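Side-chain contact in uncharacterized protein (Neisseria meningitidis MC58, PDB 2R2A), which is of unknown function but, as the N-terminal part of a zonular occludens toxin-like membrane protein, has a P-loop NTPase-type domain that probably binds a nucleotide: residues A[75-80]-A[113-118]. Numbering follows the deposited sequence. Where two conformers were deposited one is given.
Sequences HDMYEW and VQWLNT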
loop_
_atom_site.group_PDB
_atom_site.type_symbol
_atom_site.label_atom_id
_atom_site.label_comp_id
_atom_site.label_asym_id
_atom_site.label_seq_id
_atom_site.Cartn_x
_atom_site.Cartn_y
_atom_site.Cartn_z
ATOM N N HIS A 75 -1.829 -12.085 6.916
ATOM C CA HIS A 75 -2.926 -12.951 6.503
ATOM C C HIS A 75 -4.097 -13.005 7.464
ATOM O O HIS A 75 -5.206 -13.333 7.048
ATOM C CB HIS A 75 -2.419 -14.337 6.062
ATOM C CG HIS A 75 -1.531 -14.262 4.858
ATOM N ND1 HIS A 75 -2.022 -14.277 3.568
ATOM C CD2 HIS A 75 -0.191 -14.109 4.747
ATOM C CE1 HIS A 75 -1.019 -14.158 2.714
ATOM N NE2 HIS A 75 0.101 -14.041 3.403
ATOM N N ASP A 76 -3.875 -12.667 8.738
ATOM C CA ASP A 76 -4.996 -12.513 9.642
ATOM C C ASP A 76 -5.108 -11.074 10.151
ATOM O O ASP A 76 -5.447 -10.859 11.301
ATOM C CB ASP A 76 -4.924 -13.511 10.804
ATOM C CG ASP A 76 -3.626 -13.428 11.585
ATOM O OD1 ASP A 76 -2.779 -12.548 11.304
ATOM O OD2 ASP A 76 -3.456 -14.253 12.505
HETATM N N MSE A 77 -4.835 -10.107 9.264
HETATM C CA MSE A 77 -4.952 -8.689 9.573
HETATM C C MSE A 77 -6.356 -8.357 10.049
HETATM O O MSE A 77 -6.533 -7.499 10.909
HETATM C CB MSE A 77 -4.628 -7.844 8.337
HETATM C CG MSE A 77 -4.385 -6.349 8.633
HETATM SE SE MSE A 77 -3.850 -5.417 7.002
HETATM C CE MSE A 77 -2.108 -6.217 6.742
ATOM N N TYR A 78 -7.347 -9.045 9.480
ATOM C CA TYR A 78 -8.725 -8.845 9.865
ATOM C C TYR A 78 -8.924 -9.037 11.386
ATOM O O TYR A 78 -9.846 -8.472 11.952
ATOM C CB TYR A 78 -9.659 -9.769 9.063
ATOM C CG TYR A 78 -9.531 -11.241 9.381
ATOM C CD1 TYR A 78 -8.580 -12.046 8.730
ATOM C CD2 TYR A 78 -10.385 -11.847 10.310
ATOM C CE1 TYR A 78 -8.477 -13.417 9.024
ATOM C CE2 TYR A 78 -10.278 -13.193 10.609
ATOM C CZ TYR A 78 -9.331 -13.968 9.968
ATOM O OH TYR A 78 -9.245 -15.301 10.288
ATOM N N GLU A 79 -8.046 -9.819 12.019
ATOM C CA GLU A 79 -8.121 -10.070 13.459
ATOM C C GLU A 79 -7.435 -8.940 14.236
ATOM O O GLU A 79 -8.114 -8.130 14.876
ATOM C CB GLU A 79 -7.513 -11.430 13.826
ATOM C CG GLU A 79 -8.345 -12.655 13.423
ATOM C CD GLU A 79 -7.856 -13.964 14.073
ATOM O OE1 GLU A 79 -8.356 -15.052 13.709
ATOM O OE2 GLU A 79 -6.978 -13.909 14.964
ATOM N N TRP A 80 -6.103 -8.892 14.186
ATOM C CA TRP A 80 -5.330 -7.928 14.966
ATOM C C TRP A 80 -5.524 -6.438 14.632
ATOM O O TRP A 80 -5.232 -5.596 15.479
ATOM C CB TRP A 80 -3.835 -8.264 14.943
ATOM C CG TRP A 80 -3.200 -8.438 13.585
ATOM C CD1 TRP A 80 -3.046 -9.612 12.910
ATOM C CD2 TRP A 80 -2.579 -7.419 12.760
ATOM N NE1 TRP A 80 -2.398 -9.397 11.718
ATOM C CE2 TRP A 80 -2.093 -8.068 11.600
ATOM C CE3 TRP A 80 -2.394 -6.029 12.888
ATOM C CZ2 TRP A 80 -1.424 -7.382 10.568
ATOM C CZ3 TRP A 80 -1.736 -5.344 11.861
ATOM C CH2 TRP A 80 -1.266 -6.024 10.708
ATOM N N VAL A 113 -10.288 -10.270 3.305
ATOM C CA VAL A 113 -10.774 -9.312 2.316
ATOM C C VAL A 113 -12.050 -8.628 2.797
ATOM O O VAL A 113 -12.199 -7.427 2.589
ATOM C CB VAL A 113 -11.037 -10.004 0.928
ATOM C CG1 VAL A 113 -11.746 -9.080 -0.078
ATOM C CG2 VAL A 113 -9.739 -10.553 0.328
ATOM N N GLN A 114 -12.963 -9.386 3.438
ATOM C CA GLN A 114 -14.295 -8.878 3.829
ATOM C C GLN A 114 -14.237 -7.582 4.638
ATOM O O GLN A 114 -15.123 -6.724 4.535
ATOM C CB GLN A 114 -15.084 -9.931 4.638
ATOM C CG GLN A 114 -15.457 -11.178 3.846
ATOM C CD GLN A 114 -16.331 -12.158 4.588
ATOM O OE1 GLN A 114 -16.269 -12.275 5.816
ATOM N NE2 GLN A 114 -17.140 -12.899 3.835
ATOM N N TRP A 115 -13.213 -7.470 5.478
ATOM C CA TRP A 115 -13.083 -6.338 6.405
ATOM C C TRP A 115 -12.693 -5.035 5.730
ATOM O O TRP A 115 -12.891 -3.958 6.292
ATOM C CB TRP A 115 -12.081 -6.666 7.516
ATOM C CG TRP A 115 -10.664 -6.631 7.080
ATOM C CD1 TRP A 115 -9.975 -7.640 6.478
ATOM C CD2 TRP A 115 -9.744 -5.536 7.207
ATOM N NE1 TRP A 115 -8.685 -7.247 6.209
ATOM C CE2 TRP A 115 -8.516 -5.957 6.640
ATOM C CE3 TRP A 115 -9.841 -4.230 7.722
ATOM C CZ2 TRP A 115 -7.382 -5.134 6.598
ATOM C CZ3 TRP A 115 -8.712 -3.409 7.677
ATOM C CH2 TRP A 115 -7.499 -3.867 7.104
ATOM N N LEU A 116 -12.146 -5.134 4.509
ATOM C CA LEU A 116 -11.583 -3.987 3.850
ATOM C C LEU A 116 -12.616 -2.927 3.602
ATOM O O LEU A 116 -12.324 -1.734 3.728
ATOM C CB LEU A 116 -10.904 -4.374 2.527
ATOM C CG LEU A 116 -9.638 -5.221 2.649
ATOM C CD1 LEU A 116 -9.154 -5.612 1.271
ATOM C CD2 LEU A 116 -8.556 -4.469 3.381
ATOM N N ASN A 117 -13.831 -3.345 3.254
ATOM C CA ASN A 117 -14.827 -2.359 2.873
ATOM C C ASN A 117 -15.288 -1.538 4.077
ATOM O O ASN A 117 -15.914 -0.503 3.903
ATOM C CB ASN A 117 -15.999 -2.998 2.131
ATOM C CG ASN A 117 -16.956 -3.672 3.060
ATOM O OD1 ASN A 117 -17.941 -3.074 3.487
ATOM N ND2 ASN A 117 -16.661 -4.911 3.419
ATOM N N THR A 118 -14.952 -1.996 5.286
ATOM C CA THR A 118 -15.178 -1.220 6.517
ATOM C C THR A 118 -13.893 -0.751 7.220
ATOM O O THR A 118 -13.900 -0.464 8.425
ATOM C CB THR A 118 -16.106 -1.965 7.526
ATOM O OG1 THR A 118 -15.629 -3.302 7.748
ATOM C CG2 THR A 118 -17.530 -2.016 6.989
#
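Met77 and Tyr78, in the first turn of helix 77-80, pack on the indole of Trp115 in segment 113-118. The contact includes a Met-aromatic pair and joins two short helical segments beside the mixed sheet of a P-loop NTPase-type domain. Asp76 sits at the N-cap position of helix 77-80, but its side chain makes no capping bond. Its OD1 is hydrogen-bonded to Ser67 OG and takes a weak bond from Trp80 NE1. Residue 77 is selenomethionine. With CG anti to the backbone N (chi1 -166°), its chain runs to the benzo end of the Trp115 indole. SE lies 3.6 Å from Trp115 CZ2 and 4.8 Å from the centroid of the six-membered ring. The approach is oblique, 72° off the ring normal. Ile57 of strand 55-58 also touches Met77. Tyr78 meets the pyrrole end through CA and CB, and its phenol ring points off from Trp115. Its CA sits over one face of the indole, and Leu116 CD2 lies over the opposite face, 3.4 Å above the ring plane. Asn112 OD1 accepts a bond from Tyr78 N, a polar tie between the two helices. Tyr78 CB comes closest to the ring, 3.4 Å from Trp115 CD1.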